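Local structure of YrrB protein (Bacillus subtilis, 2Q7F) at residues E74-F79 with G98-V103; D81-L86 with A91-G96; K108-M113 with G132-K137; K116-G121 with D126-L131. The protein is a tetratricopeptide-repeat protein that could mediate complex formation among RNA sulfuration components, RNA processing components and aminoacyl-tRNA synthetases. All blocks are in the same frame, centred on the assembly; numbering follows the deposited sequence.

Contact 1. Residues E74-F79 with G98-V103; sequences ERALAF and GNVYVV
Leu77 and Val100 mark the point of nearest backbone approach between segments 74-79 and 98-103, two helical pieces that run antiparallel at 155° with their axes 10.1 Å apart. At that spacing the gap is bridged by the side chains of Leu77, Val100 and Tyr101, and the contact is wholly apolar. With CG set beside the backbone N (chi1 -77°), Leu77 holds its isobutyl group out toward the second helix. Leu77 CD1 lies 3.8 Å from Val100 CG1, the valine methyl that also packs on Leu77 CG. Leu77 CD2 touches the same valine methyl more loosely and goes on to the Tyr101 ring, coming to 3.9 Å from Tyr101 CE2 at a slant to the ring. The other valine methyl, Val100 CG2, meets Ala76 CB more loosely at 4.5 Å. Segment 74-79 lies in TPR 2 and segment 98-103 in TPR 3, so this is a junction between repeats in the stacked helices of the tetratricopeptide fold. Shortening Leu77 to an alanine would probably open a gap beside Val100 CG1 and deprive the ring of Tyr101 of the methyl packed against CE2. Tyr101 also touches Glu109 and Met113 of helix 107-120. Behind the contact, Ala76 packs on Ser68 of helix 57-69, while at the periphery Glu74 forms a salt bridge with Lys104.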
loop_
_atom_site.group_PDB
_atom_site.type_symbol
_atom_site.label_atom_id
_atom_site.label_comp_id
_atom_site.label_asym_id
_atom_site.label_seq_id
_atom_site.Cartn_x
_atom_site.Cartn_y
_atom_site.Cartn_z
ATOM N N GLU A 74 -8.653 10.462 -16.283
ATOM C CA GLU A 74 -9.312 11.745 -15.988
ATOM C C GLU A 74 -10.829 11.614 -16.051
ATOM O O GLU A 74 -11.550 12.127 -15.181
ATOM C CB GLU A 74 -8.852 12.853 -16.935
ATOM C CG GLU A 74 -7.363 13.179 -16.863
ATOM C CD GLU A 74 -6.506 12.065 -17.426
ATOM O OE1 GLU A 74 -5.431 11.792 -16.866
ATOM O OE2 GLU A 74 -6.911 11.449 -18.425
ATOM N N ARG A 75 -11.306 10.933 -17.090
ATOM C CA ARG A 75 -12.722 10.720 -17.254
ATOM C C ARG A 75 -13.272 9.837 -16.125
ATOM O O ARG A 75 -14.362 10.089 -15.623
ATOM C CB ARG A 75 -13.013 10.142 -18.630
ATOM C CG ARG A 75 -14.439 10.350 -19.107
ATOM C CD ARG A 75 -14.584 9.824 -20.524
ATOM N NE ARG A 75 -15.968 9.857 -20.988
ATOM C CZ ARG A 75 -16.530 8.936 -21.768
ATOM N NH1 ARG A 75 -15.825 7.886 -22.165
ATOM N NH2 ARG A 75 -17.805 9.064 -22.140
ATOM N N ALA A 76 -12.507 8.830 -15.708
ATOM C CA ALA A 76 -12.860 8.040 -14.519
ATOM C C ALA A 76 -13.136 8.954 -13.313
ATOM O O ALA A 76 -14.159 8.784 -12.601
ATOM C CB ALA A 76 -11.763 7.013 -14.191
ATOM N N LEU A 77 -12.243 9.928 -13.109
ATOM C CA LEU A 77 -12.367 10.916 -12.034
ATOM C C LEU A 77 -13.613 11.764 -12.142
ATOM O O LEU A 77 -14.192 12.138 -11.125
ATOM C CB LEU A 77 -11.139 11.832 -11.963
ATOM C CG LEU A 77 -9.888 11.215 -11.318
ATOM C CD1 LEU A 77 -8.653 12.093 -11.520
ATOM C CD2 LEU A 77 -10.088 10.850 -9.830
ATOM N N ALA A 78 -14.021 12.073 -13.366
ATOM C CA ALA A 78 -15.239 12.836 -13.574
ATOM C C ALA A 78 -16.464 12.005 -13.209
ATOM O O ALA A 78 -17.432 12.529 -12.679
ATOM C CB ALA A 78 -15.318 13.337 -14.979
ATOM N N PHE A 79 -16.415 10.704 -13.461
ATOM C CA PHE A 79 -17.539 9.843 -13.098
ATOM C C PHE A 79 -17.624 9.561 -11.596
ATOM O O PHE A 79 -18.718 9.577 -11.040
ATOM C CB PHE A 79 -17.546 8.562 -13.923
ATOM C CG PHE A 79 -18.144 8.736 -15.287
ATOM C CD1 PHE A 79 -19.522 8.660 -15.471
ATOM C CD2 PHE A 79 -17.342 9.004 -16.382
ATOM C CE1 PHE A 79 -20.083 8.834 -16.719
ATOM C CE2 PHE A 79 -17.902 9.177 -17.646
ATOM C CZ PHE A 79 -19.285 9.086 -17.808
ATOM N N GLY A 98 -9.125 7.141 -5.545
ATOM C CA GLY A 98 -7.849 7.034 -4.830
ATOM C C GLY A 98 -6.807 6.289 -5.633
ATOM O O GLY A 98 -5.664 6.746 -5.754
ATOM N N ASN A 99 -7.215 5.152 -6.204
ATOM C CA ASN A 99 -6.344 4.372 -7.071
ATOM C C ASN A 99 -5.852 5.167 -8.290
ATOM O O ASN A 99 -4.702 5.022 -8.708
ATOM C CB ASN A 99 -7.022 3.072 -7.490
ATOM C CG ASN A 99 -6.995 2.026 -6.391
ATOM O OD1 ASN A 99 -8.028 1.442 -6.023
ATOM N ND2 ASN A 99 -5.809 1.785 -5.850
ATOM N N VAL A 100 -6.714 6.016 -8.839
ATOM C CA VAL A 100 -6.327 6.859 -9.965
ATOM C C VAL A 100 -5.222 7.815 -9.518
ATOM O O VAL A 100 -4.221 7.992 -10.204
ATOM C CB VAL A 100 -7.543 7.640 -10.537
ATOM C CG1 VAL A 100 -7.109 8.643 -11.619
ATOM C CG2 VAL A 100 -8.578 6.666 -11.094
ATOM N N TYR A 101 -5.415 8.398 -8.341
ATOM C CA TYR A 101 -4.452 9.301 -7.755
ATOM C C TYR A 101 -3.131 8.595 -7.489
ATOM O O TYR A 101 -2.062 9.198 -7.625
ATOM C CB TYR A 101 -5.016 9.935 -6.485
ATOM C CG TYR A 101 -5.905 11.118 -6.769
ATOM C CD1 TYR A 101 -5.378 12.296 -7.305
ATOM C CD2 TYR A 101 -7.268 11.073 -6.501
ATOM C CE1 TYR A 101 -6.196 13.399 -7.573
ATOM C CE2 TYR A 101 -8.101 12.176 -6.770
ATOM C CZ TYR A 101 -7.557 13.331 -7.308
ATOM O OH TYR A 101 -8.365 14.422 -7.578
ATOM N N VAL A 102 -3.210 7.317 -7.128
ATOM C CA VAL A 102 -2.011 6.518 -6.880
ATOM C C VAL A 102 -1.240 6.345 -8.186
ATOM O O VAL A 102 -0.034 6.590 -8.238
ATOM C CB VAL A 102 -2.345 5.150 -6.221
ATOM C CG1 VAL A 102 -1.211 4.174 -6.378
ATOM C CG2 VAL A 102 -2.646 5.341 -4.751
ATOM N N VAL A 103 -1.950 5.954 -9.240
ATOM C CA VAL A 103 -1.318 5.715 -10.529
ATOM C C VAL A 103 -0.614 6.987 -10.995
ATOM O O VAL A 103 0.464 6.933 -11.563
ATOM C CB VAL A 103 -2.329 5.191 -11.576
ATOM C CG1 VAL A 103 -1.682 5.068 -12.954
ATOM C CG2 VAL A 103 -2.865 3.854 -11.139
#

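Contact 2. Residues D81-L86 with A91-G96; sequences DKALEL and ATAYYG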
loop_
_atom_site.group_PDB
_atom_site.type_symbol
_atom_site.label_atom_id
_atom_site.label_comp_id
_atom_site.label_asym_id
_atom_site.label_seq_id
_atom_site.Cartn_x
_atom_site.Cartn_y
_atom_site.Cartn_z
ATOM N N ASP A 81 -16.563 11.615 -9.426
ATOM C CA ASP A 81 -17.038 12.911 -8.959
ATOM C C ASP A 81 -18.567 12.930 -8.941
ATOM O O ASP A 81 -19.180 13.274 -7.935
ATOM C CB ASP A 81 -16.486 14.042 -9.831
ATOM C CG ASP A 81 -16.797 15.412 -9.274
ATOM O OD1 ASP A 81 -17.647 16.113 -9.860
ATOM O OD2 ASP A 81 -16.211 15.790 -8.245
ATOM N N LYS A 82 -19.167 12.528 -10.051
ATOM C CA LYS A 82 -20.614 12.473 -10.192
ATOM C C LYS A 82 -21.277 11.560 -9.152
ATOM O O LYS A 82 -22.277 11.929 -8.537
ATOM C CB LYS A 82 -20.981 12.043 -11.621
ATOM C CG LYS A 82 -22.491 12.047 -11.941
ATOM C CD LYS A 82 -23.172 13.377 -11.634
ATOM C CE LYS A 82 -24.676 13.218 -11.765
ATOM N NZ LYS A 82 -25.394 14.505 -11.588
ATOM N N ALA A 83 -20.704 10.382 -8.952
ATOM C CA ALA A 83 -21.198 9.443 -7.952
ATOM C C ALA A 83 -21.227 10.068 -6.554
ATOM O O ALA A 83 -22.208 9.905 -5.826
ATOM C CB ALA A 83 -20.357 8.189 -7.954
ATOM N N LEU A 84 -20.159 10.791 -6.203
ATOM C CA LEU A 84 -19.997 11.432 -4.890
ATOM C C LEU A 84 -20.902 12.645 -4.710
ATOM O O LEU A 84 -21.226 13.045 -3.587
ATOM C CB LEU A 84 -18.537 11.836 -4.681
ATOM C CG LEU A 84 -17.554 10.671 -4.540
ATOM C CD1 LEU A 84 -16.105 11.122 -4.614
ATOM C CD2 LEU A 84 -17.832 9.884 -3.258
ATOM N N GLU A 85 -21.289 13.231 -5.833
ATOM C CA GLU A 85 -22.237 14.315 -5.860
ATOM C C GLU A 85 -23.644 13.760 -5.599
ATOM O O GLU A 85 -24.529 14.485 -5.159
ATOM C CB GLU A 85 -22.165 14.986 -7.229
ATOM C CG GLU A 85 -22.722 16.393 -7.284
ATOM C CD GLU A 85 -24.196 16.428 -7.674
ATOM O OE1 GLU A 85 -24.555 15.921 -8.768
ATOM O OE2 GLU A 85 -24.996 16.975 -6.884
ATOM N N LEU A 86 -23.843 12.473 -5.874
ATOM C CA LEU A 86 -25.132 11.835 -5.681
ATOM C C LEU A 86 -25.213 11.171 -4.324
ATOM O O LEU A 86 -26.220 11.285 -3.632
ATOM C CB LEU A 86 -25.384 10.793 -6.765
ATOM C CG LEU A 86 -25.682 11.231 -8.198
ATOM C CD1 LEU A 86 -25.736 10.000 -9.072
ATOM C CD2 LEU A 86 -26.974 12.040 -8.308
ATOM N N ALA A 91 -18.378 4.700 -0.590
ATOM C CA ALA A 91 -16.984 4.347 -0.299
ATOM C C ALA A 91 -16.174 3.949 -1.536
ATOM O O ALA A 91 -15.006 4.325 -1.667
ATOM C CB ALA A 91 -16.936 3.242 0.740
ATOM N N THR A 92 -16.798 3.192 -2.434
ATOM C CA THR A 92 -16.112 2.656 -3.611
ATOM C C THR A 92 -15.717 3.773 -4.592
ATOM O O THR A 92 -14.742 3.649 -5.316
ATOM C CB THR A 92 -16.967 1.577 -4.306
ATOM O OG1 THR A 92 -18.302 2.068 -4.484
ATOM C CG2 THR A 92 -17.022 0.291 -3.466
ATOM N N ALA A 93 -16.462 4.872 -4.597
ATOM C CA ALA A 93 -16.088 6.032 -5.399
ATOM C C ALA A 93 -14.840 6.726 -4.847
ATOM O O ALA A 93 -13.964 7.133 -5.619
ATOM C CB ALA A 93 -17.240 7.001 -5.513
ATOM N N TYR A 94 -14.741 6.843 -3.520
ATOM C CA TYR A 94 -13.525 7.369 -2.891
ATOM C C TYR A 94 -12.338 6.450 -3.165
ATOM O O TYR A 94 -11.229 6.921 -3.483
ATOM C CB TYR A 94 -13.710 7.551 -1.384
ATOM C CG TYR A 94 -14.657 8.668 -1.025
ATOM C CD1 TYR A 94 -14.449 9.964 -1.518
ATOM C CD2 TYR A 94 -15.751 8.441 -0.178
ATOM C CE1 TYR A 94 -15.308 10.994 -1.192
ATOM C CE2 TYR A 94 -16.628 9.474 0.155
ATOM C CZ TYR A 94 -16.399 10.749 -0.361
ATOM O OH TYR A 94 -17.254 11.792 -0.062
ATOM N N TYR A 95 -12.580 5.144 -3.048
ATOM C CA TYR A 95 -11.554 4.139 -3.301
ATOM C C TYR A 95 -11.093 4.122 -4.766
ATOM O O TYR A 95 -9.894 4.064 -5.046
ATOM C CB TYR A 95 -12.049 2.762 -2.882
ATOM C CG TYR A 95 -11.004 1.682 -3.010
ATOM C CD1 TYR A 95 -9.916 1.632 -2.138
ATOM C CD2 TYR A 95 -11.086 0.714 -4.013
ATOM C CE1 TYR A 95 -8.952 0.638 -2.248
ATOM C CE2 TYR A 95 -10.115 -0.277 -4.137
ATOM C CZ TYR A 95 -9.060 -0.310 -3.247
ATOM O OH TYR A 95 -8.092 -1.282 -3.351
ATOM N N GLY A 96 -12.050 4.166 -5.691
ATOM C CA GLY A 96 -11.749 4.153 -7.110
ATOM C C GLY A 96 -10.946 5.374 -7.493
ATOM O O GLY A 96 -9.940 5.249 -8.178
#
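Leu84 presses its CD2 methyl onto a face of the Tyr94 ring, a CH-pi contact in which the methyl lies 3.5 Å from the ring centroid and 17° off the ring normal. With Leu84 CG beside the backbone N (chi1 -68°), both methyls turn toward the ring: Leu84 CD2 approaches Tyr94 CZ to 3.3 Å, while Leu84 CD1 comes within 3.5 Å of Tyr94 CE1. Leu84 CD2 also rests on Ala93 CB at 3.7 Å. Ala83 CB meets Ala93 CB at 4.1 Å, two small residues that let the axes of the two antiparallel segments approach to 9.1 Å. Segments 81-86 and 91-96 belong to TPR 2 and TPR 3 and flank the short turn linking these repeats; Tyr94 occupies the place where the TPR consensus commonly has tryptophan. Its hydroxyl is hydrogen-bonded to Ser88 O in that turn, and its ring also touches Met113, Lys116 and Ala117 of helix 107-120. Replacing Tyr94 by a valine would probably leave Leu84 CD2 without its aromatic face and Ser88 O without this hydroxyl partner. Away from this tight part, on the more exposed flank of helix 73-86, Lys82 NZ and Glu85 OE1 form a salt bridge that takes no part in the interface. Charge is thus paired outside the contact, and across it the helices rely on dispersion and methyl-to-ring attraction.

Contact 3. Residues K108-M113 with G132-K137; sequences KEAKDM and GTVLVK
Lys111 packs its CB on Val134 and the rest of its aliphatic chain along Leu135, using its methylenes as an apolar surface between segments 108-113 and 132-137. The backbones come nearest here, Lys111 CA to Val134 CA being 6.2 Å in an antiparallel pair whose axes make an angle of 147°. Lys111 CB packs on Val134 CG1 at 3.8 Å, and the same methyl sits against the backbone N of Lys111. From there CG points away from the backbone N (chi1 173°) and the rest of the chain stays extended, which carries it past a single methyl of Leu135. Lys111 CD comes to 4.0 Å from Leu135 CD2, with its neighbours CG and CE only slightly farther, so three successive methylenes brush one side of that methyl without any of them pressing hard. NZ ends alongside the same methyl and makes no polar contact with segment 132-137. One residue earlier, Ala110 CB adds a small apolar contact with Val134 CG2 at 4.2 Å. Val134 thus rests on two consecutive residues of the facing helix, CG1 nearest Lys111 and CG2 touching Ala110. This is the junction of TPR 3 with TPR 4, and it is made without any polar pairing across it. Around it, Ala110 also packs on Tyr101 and Val102 of helix 91-103, and Leu135 on Leu143, Ala144 and Tyr147 of helix 141-154; the two helices of the contact thus form the middle layers of a four-helix run, with Lys111 also touching Leu138 and Gln140 in the following loop.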
loop_
_atom_site.group_PDB
_atom_site.type_symbol
_atom_site.label_atom_id
_atom_site.label_comp_id
_atom_site.label_asym_id
_atom_site.label_seq_id
_atom_site.Cartn_x
_atom_site.Cartn_y
_atom_site.Cartn_z
ATOM N N LYS A 108 -0.763 12.672 -1.689
ATOM C CA LYS A 108 -1.485 13.481 -0.717
ATOM C C LYS A 108 -2.989 13.401 -0.983
ATOM O O LYS A 108 -3.794 13.308 -0.057
ATOM C CB LYS A 108 -0.984 14.925 -0.771
ATOM C CG LYS A 108 -1.495 15.816 0.338
ATOM C CD LYS A 108 -0.849 17.191 0.236
ATOM C CE LYS A 108 -0.823 17.896 1.575
ATOM N NZ LYS A 108 -0.923 19.365 1.386
ATOM N N GLU A 109 -3.346 13.402 -2.262
ATOM C CA GLU A 109 -4.730 13.332 -2.700
ATOM C C GLU A 109 -5.245 11.894 -2.614
ATOM O O GLU A 109 -6.440 11.666 -2.383
ATOM C CB GLU A 109 -4.852 13.874 -4.131
ATOM C CG GLU A 109 -4.306 15.313 -4.348
ATOM C CD GLU A 109 -2.807 15.476 -4.053
ATOM O OE1 GLU A 109 -2.403 16.560 -3.573
ATOM O OE2 GLU A 109 -2.026 14.529 -4.295
ATOM N N ALA A 110 -4.339 10.930 -2.791
ATOM C CA ALA A 110 -4.664 9.512 -2.571
ATOM C C ALA A 110 -4.917 9.195 -1.087
ATOM O O ALA A 110 -5.790 8.391 -0.756
ATOM C CB ALA A 110 -3.586 8.618 -3.141
ATOM N N LYS A 111 -4.160 9.840 -0.198
ATOM C CA LYS A 111 -4.404 9.710 1.237
ATOM C C LYS A 111 -5.787 10.255 1.579
ATOM O O LYS A 111 -6.567 9.634 2.301
ATOM C CB LYS A 111 -3.342 10.461 2.051
ATOM C CG LYS A 111 -3.656 10.504 3.541
ATOM C CD LYS A 111 -2.992 11.669 4.250
ATOM C CE LYS A 111 -3.594 11.861 5.635
ATOM N NZ LYS A 111 -2.673 12.644 6.494
ATOM N N ASP A 112 -6.075 11.430 1.046
ATOM C CA ASP A 112 -7.347 12.080 1.257
ATOM C C ASP A 112 -8.490 11.141 0.825
ATOM O O ASP A 112 -9.410 10.889 1.606
ATOM C CB ASP A 112 -7.347 13.412 0.503
ATOM C CG ASP A 112 -8.495 14.306 0.889
ATOM O OD1 ASP A 112 -9.630 14.062 0.418
ATOM O OD2 ASP A 112 -8.263 15.274 1.644
ATOM N N MET A 113 -8.400 10.586 -0.388
ATOM C CA MET A 113 -9.442 9.700 -0.920
ATOM C C MET A 113 -9.590 8.411 -0.129
ATOM O O MET A 113 -10.722 7.978 0.156
ATOM C CB MET A 113 -9.209 9.357 -2.404
ATOM C CG MET A 113 -9.496 10.492 -3.422
ATOM S SD MET A 113 -11.153 11.245 -3.394
ATOM C CE MET A 113 -10.833 12.724 -2.419
ATOM N N GLY A 132 -1.992 2.596 4.193
ATOM C CA GLY A 132 -0.710 2.404 4.855
ATOM C C GLY A 132 0.438 2.829 3.958
ATOM O O GLY A 132 1.241 3.693 4.324
ATOM N N THR A 133 0.496 2.251 2.764
ATOM C CA THR A 133 1.622 2.495 1.865
ATOM C C THR A 133 1.726 3.959 1.417
ATOM O O THR A 133 2.819 4.526 1.349
ATOM C CB THR A 133 1.587 1.561 0.656
ATOM O OG1 THR A 133 1.293 0.235 1.108
ATOM C CG2 THR A 133 2.951 1.549 -0.041
ATOM N N VAL A 134 0.583 4.564 1.129
ATOM C CA VAL A 134 0.551 5.960 0.739
ATOM C C VAL A 134 1.007 6.840 1.905
ATOM O O VAL A 134 1.736 7.814 1.710
ATOM C CB VAL A 134 -0.847 6.349 0.171
ATOM C CG1 VAL A 134 -1.132 7.835 0.317
ATOM C CG2 VAL A 134 -0.941 5.920 -1.299
ATOM N N LEU A 135 0.615 6.472 3.118
ATOM C CA LEU A 135 1.065 7.185 4.296
ATOM C C LEU A 135 2.582 7.107 4.449
ATOM O O LEU A 135 3.195 8.019 4.997
ATOM C CB LEU A 135 0.361 6.662 5.537
ATOM C CG LEU A 135 -1.030 7.247 5.731
ATOM C CD1 LEU A 135 -1.756 6.454 6.771
ATOM C CD2 LEU A 135 -0.959 8.718 6.126
ATOM N N VAL A 136 3.172 6.024 3.943
ATOM C CA VAL A 136 4.621 5.855 3.933
ATOM C C VAL A 136 5.284 6.837 2.960
ATOM O O VAL A 136 6.196 7.583 3.352
ATOM C CB VAL A 136 5.028 4.386 3.618
ATOM C CG1 VAL A 136 6.517 4.279 3.261
ATOM C CG2 VAL A 136 4.686 3.471 4.793
ATOM N N LYS A 137 4.816 6.851 1.711
ATOM C CA LYS A 137 5.365 7.755 0.696
ATOM C C LYS A 137 5.329 9.203 1.167
ATOM O O LYS A 137 6.139 10.017 0.739
ATOM C CB LYS A 137 4.610 7.641 -0.633
ATOM C CG LYS A 137 4.499 6.233 -1.225
ATOM C CD LYS A 137 5.816 5.707 -1.782
ATOM C CE LYS A 137 5.645 4.302 -2.370
ATOM N NZ LYS A 137 6.905 3.783 -2.994
#

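Contact 4. Residues K116-G121 with D126-L131; sequences KALRAG and DLFYML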
loop_
_atom_site.group_PDB
_atom_site.type_symbol
_atom_site.label_atom_id
_atom_site.label_comp_id
_atom_site.label_asym_id
_atom_site.label_seq_id
_atom_site.Cartn_x
_atom_site.Cartn_y
_atom_site.Cartn_z
ATOM N N LYS A 116 -11.150 8.983 3.230
ATOM C CA LYS A 116 -12.587 9.213 3.043
ATOM C C LYS A 116 -13.329 7.905 2.792
ATOM O O LYS A 116 -14.461 7.726 3.260
ATOM C CB LYS A 116 -12.864 10.208 1.915
ATOM C CG LYS A 116 -12.524 11.662 2.238
ATOM C CD LYS A 116 -13.099 12.576 1.183
ATOM C CE LYS A 116 -12.427 13.927 1.140
ATOM N NZ LYS A 116 -12.563 14.655 2.420
ATOM N N ALA A 117 -12.689 6.991 2.066
ATOM C CA ALA A 117 -13.269 5.673 1.827
ATOM C C ALA A 117 -13.474 4.980 3.167
ATOM O O ALA A 117 -14.600 4.573 3.515
ATOM C CB ALA A 117 -12.380 4.850 0.909
ATOM N N LEU A 118 -12.384 4.893 3.926
ATOM C CA LEU A 118 -12.402 4.358 5.272
ATOM C C LEU A 118 -13.437 5.071 6.151
ATOM O O LEU A 118 -14.181 4.419 6.890
ATOM C CB LEU A 118 -11.001 4.433 5.878
ATOM C CG LEU A 118 -10.749 4.133 7.360
ATOM C CD1 LEU A 118 -11.294 2.771 7.799
ATOM C CD2 LEU A 118 -9.268 4.209 7.642
ATOM N N ARG A 119 -13.507 6.396 6.056
ATOM C CA ARG A 119 -14.505 7.138 6.815
ATOM C C ARG A 119 -15.927 6.811 6.383
ATOM O O ARG A 119 -16.830 6.782 7.220
ATOM C CB ARG A 119 -14.254 8.640 6.751
ATOM C CG ARG A 119 -13.761 9.196 8.069
ATOM C CD ARG A 119 -12.664 10.219 7.911
ATOM N NE ARG A 119 -12.987 11.253 6.935
ATOM C CZ ARG A 119 -12.087 12.056 6.379
ATOM N NH1 ARG A 119 -10.806 11.951 6.714
ATOM N NH2 ARG A 119 -12.473 12.967 5.492
ATOM N N ALA A 120 -16.118 6.552 5.086
ATOM C CA ALA A 120 -17.454 6.249 4.562
ATOM C C ALA A 120 -17.886 4.806 4.819
ATOM O O ALA A 120 -19.047 4.468 4.604
ATOM C CB ALA A 120 -17.563 6.596 3.075
ATOM N N GLY A 121 -16.961 3.959 5.273
ATOM C CA GLY A 121 -17.330 2.612 5.697
ATOM C C GLY A 121 -16.459 1.468 5.220
ATOM O O GLY A 121 -16.440 0.422 5.852
ATOM N N ASP A 126 -7.128 -4.580 1.412
ATOM C CA ASP A 126 -6.619 -3.765 0.321
ATOM C C ASP A 126 -6.586 -2.281 0.671
ATOM O O ASP A 126 -5.591 -1.594 0.384
ATOM C CB ASP A 126 -7.459 -3.991 -0.936
ATOM C CG ASP A 126 -7.259 -5.370 -1.525
ATOM O OD1 ASP A 126 -7.976 -5.710 -2.489
ATOM O OD2 ASP A 126 -6.385 -6.118 -1.029
ATOM N N LEU A 127 -7.667 -1.800 1.293
ATOM C CA LEU A 127 -7.768 -0.400 1.654
ATOM C C LEU A 127 -6.750 -0.017 2.710
ATOM O O LEU A 127 -6.087 1.014 2.579
ATOM C CB LEU A 127 -9.172 -0.029 2.134
ATOM C CG LEU A 127 -9.297 1.394 2.715
ATOM C CD1 LEU A 127 -9.080 2.516 1.659
ATOM C CD2 LEU A 127 -10.620 1.583 3.443
ATOM N N PHE A 128 -6.636 -0.833 3.757
ATOM C CA PHE A 128 -5.669 -0.551 4.806
ATOM C C PHE A 128 -4.252 -0.550 4.236
ATOM O O PHE A 128 -3.391 0.224 4.676
ATOM C CB PHE A 128 -5.797 -1.540 5.965
ATOM C CG PHE A 128 -7.071 -1.389 6.757
ATOM C CD1 PHE A 128 -7.536 -0.130 7.129
ATOM C CD2 PHE A 128 -7.802 -2.514 7.151
ATOM C CE1 PHE A 128 -8.721 0.012 7.860
ATOM C CE2 PHE A 128 -8.986 -2.385 7.891
ATOM C CZ PHE A 128 -9.442 -1.118 8.245
ATOM N N TYR A 129 -4.038 -1.397 3.232
ATOM C CA TYR A 129 -2.753 -1.495 2.556
ATOM C C TYR A 129 -2.444 -0.233 1.755
ATOM O O TYR A 129 -1.389 0.377 1.934
ATOM C CB TYR A 129 -2.699 -2.727 1.644
ATOM C CG TYR A 129 -1.429 -2.791 0.822
ATOM C CD1 TYR A 129 -0.220 -3.183 1.407
ATOM C CD2 TYR A 129 -1.430 -2.443 -0.536
ATOM C CE1 TYR A 129 0.952 -3.231 0.667
ATOM C CE2 TYR A 129 -0.268 -2.498 -1.285
ATOM C CZ TYR A 129 0.923 -2.891 -0.675
ATOM O OH TYR A 129 2.091 -2.942 -1.405
ATOM N N MET A 130 -3.359 0.144 0.868
ATOM C CA MET A 130 -3.148 1.307 0.012
ATOM C C MET A 130 -2.952 2.556 0.864
ATOM O O MET A 130 -2.083 3.389 0.577
ATOM C CB MET A 130 -4.316 1.485 -0.959
ATOM C CG MET A 130 -4.473 0.357 -1.985
ATOM S SD MET A 130 -3.025 0.087 -3.034
ATOM C CE MET A 130 -3.072 1.564 -4.057
ATOM N N LEU A 131 -3.743 2.666 1.927
ATOM C CA LEU A 131 -3.628 3.791 2.842
ATOM C C LEU A 131 -2.295 3.737 3.585
ATOM O O LEU A 131 -1.551 4.709 3.580
ATOM C CB LEU A 131 -4.814 3.861 3.814
ATOM C CG LEU A 131 -4.832 4.991 4.846
ATOM C CD1 LEU A 131 -4.649 6.390 4.210
ATOM C CD2 LEU A 131 -6.127 4.916 5.662
#
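Leu118 meets Leu127, Phe128 and Leu131 at the turn between TPR 3 and TPR 4 of the tetratricopeptide-repeat fold, where segments 116-121 and 126-131 lie antiparallel at 148°. Aliphatic contacts come first. Leu118 CB packs on Leu127 CD2 at 3.8 Å, and Leu127 CD1 is met by Ala117 CB at 4.1 Å, so the branched end of Leu127 spreads over two consecutive residues of the first helix. With Leu118 CG swung opposite the backbone N (chi1 171°), its methyls part company: Leu118 CD2 reaches Leu131 CD2 at 3.8 Å, the two side chains crossing at about a right angle. The other methyl supplies the single aliphatic-to-aromatic contact across these segments. Leu118 CD1 approaches Phe128 CE1 to 3.8 Å on a slant, again with the side chains nearly perpendicular. Tyr147 of helix 141-154 touches both Leu118 and Phe128, and Phe114, one turn before Leu118, packs on Leu127 and Leu131, so this apolar cluster continues past the two segments on more than one side. Polar bonds shape the ends of the helices and do not join them to each other. In the turn, Asn124 OD1 accepts a hydrogen bond from Leu127 N at the start of the second helix. The first helix closes in a Schellman motif at Gly121, whose positive phi of 135° would drive a CB into the carbonyl oxygen of the preceding residue; its N bonds to Leu118 O at 3.2 Å and, weakly, to Ala117 O.

How the contacts relate
Contacts 1 and 2 join the same two helices, 73-86 and 91-103, and contacts 3 and 4 join 107-120 and 125-137; in each pair the second contact is nested within the loop closed by the first, nearer the turn between repeats. The earlier pair lies farther from the chain centre and is only partly buried, whereas contacts 3 and 4 are buried. All are apolar, but their means differ: contact 1 is mainly methyl packing, contact 2 rests on an aromatic face, contact 3 uses a lysine chain and contact 4 a cluster of leucines with one phenylalanine. Helix 91-103 ties the pairs together, Gly98 packing on Met113 and Val102 on Met130 of helix 125-137.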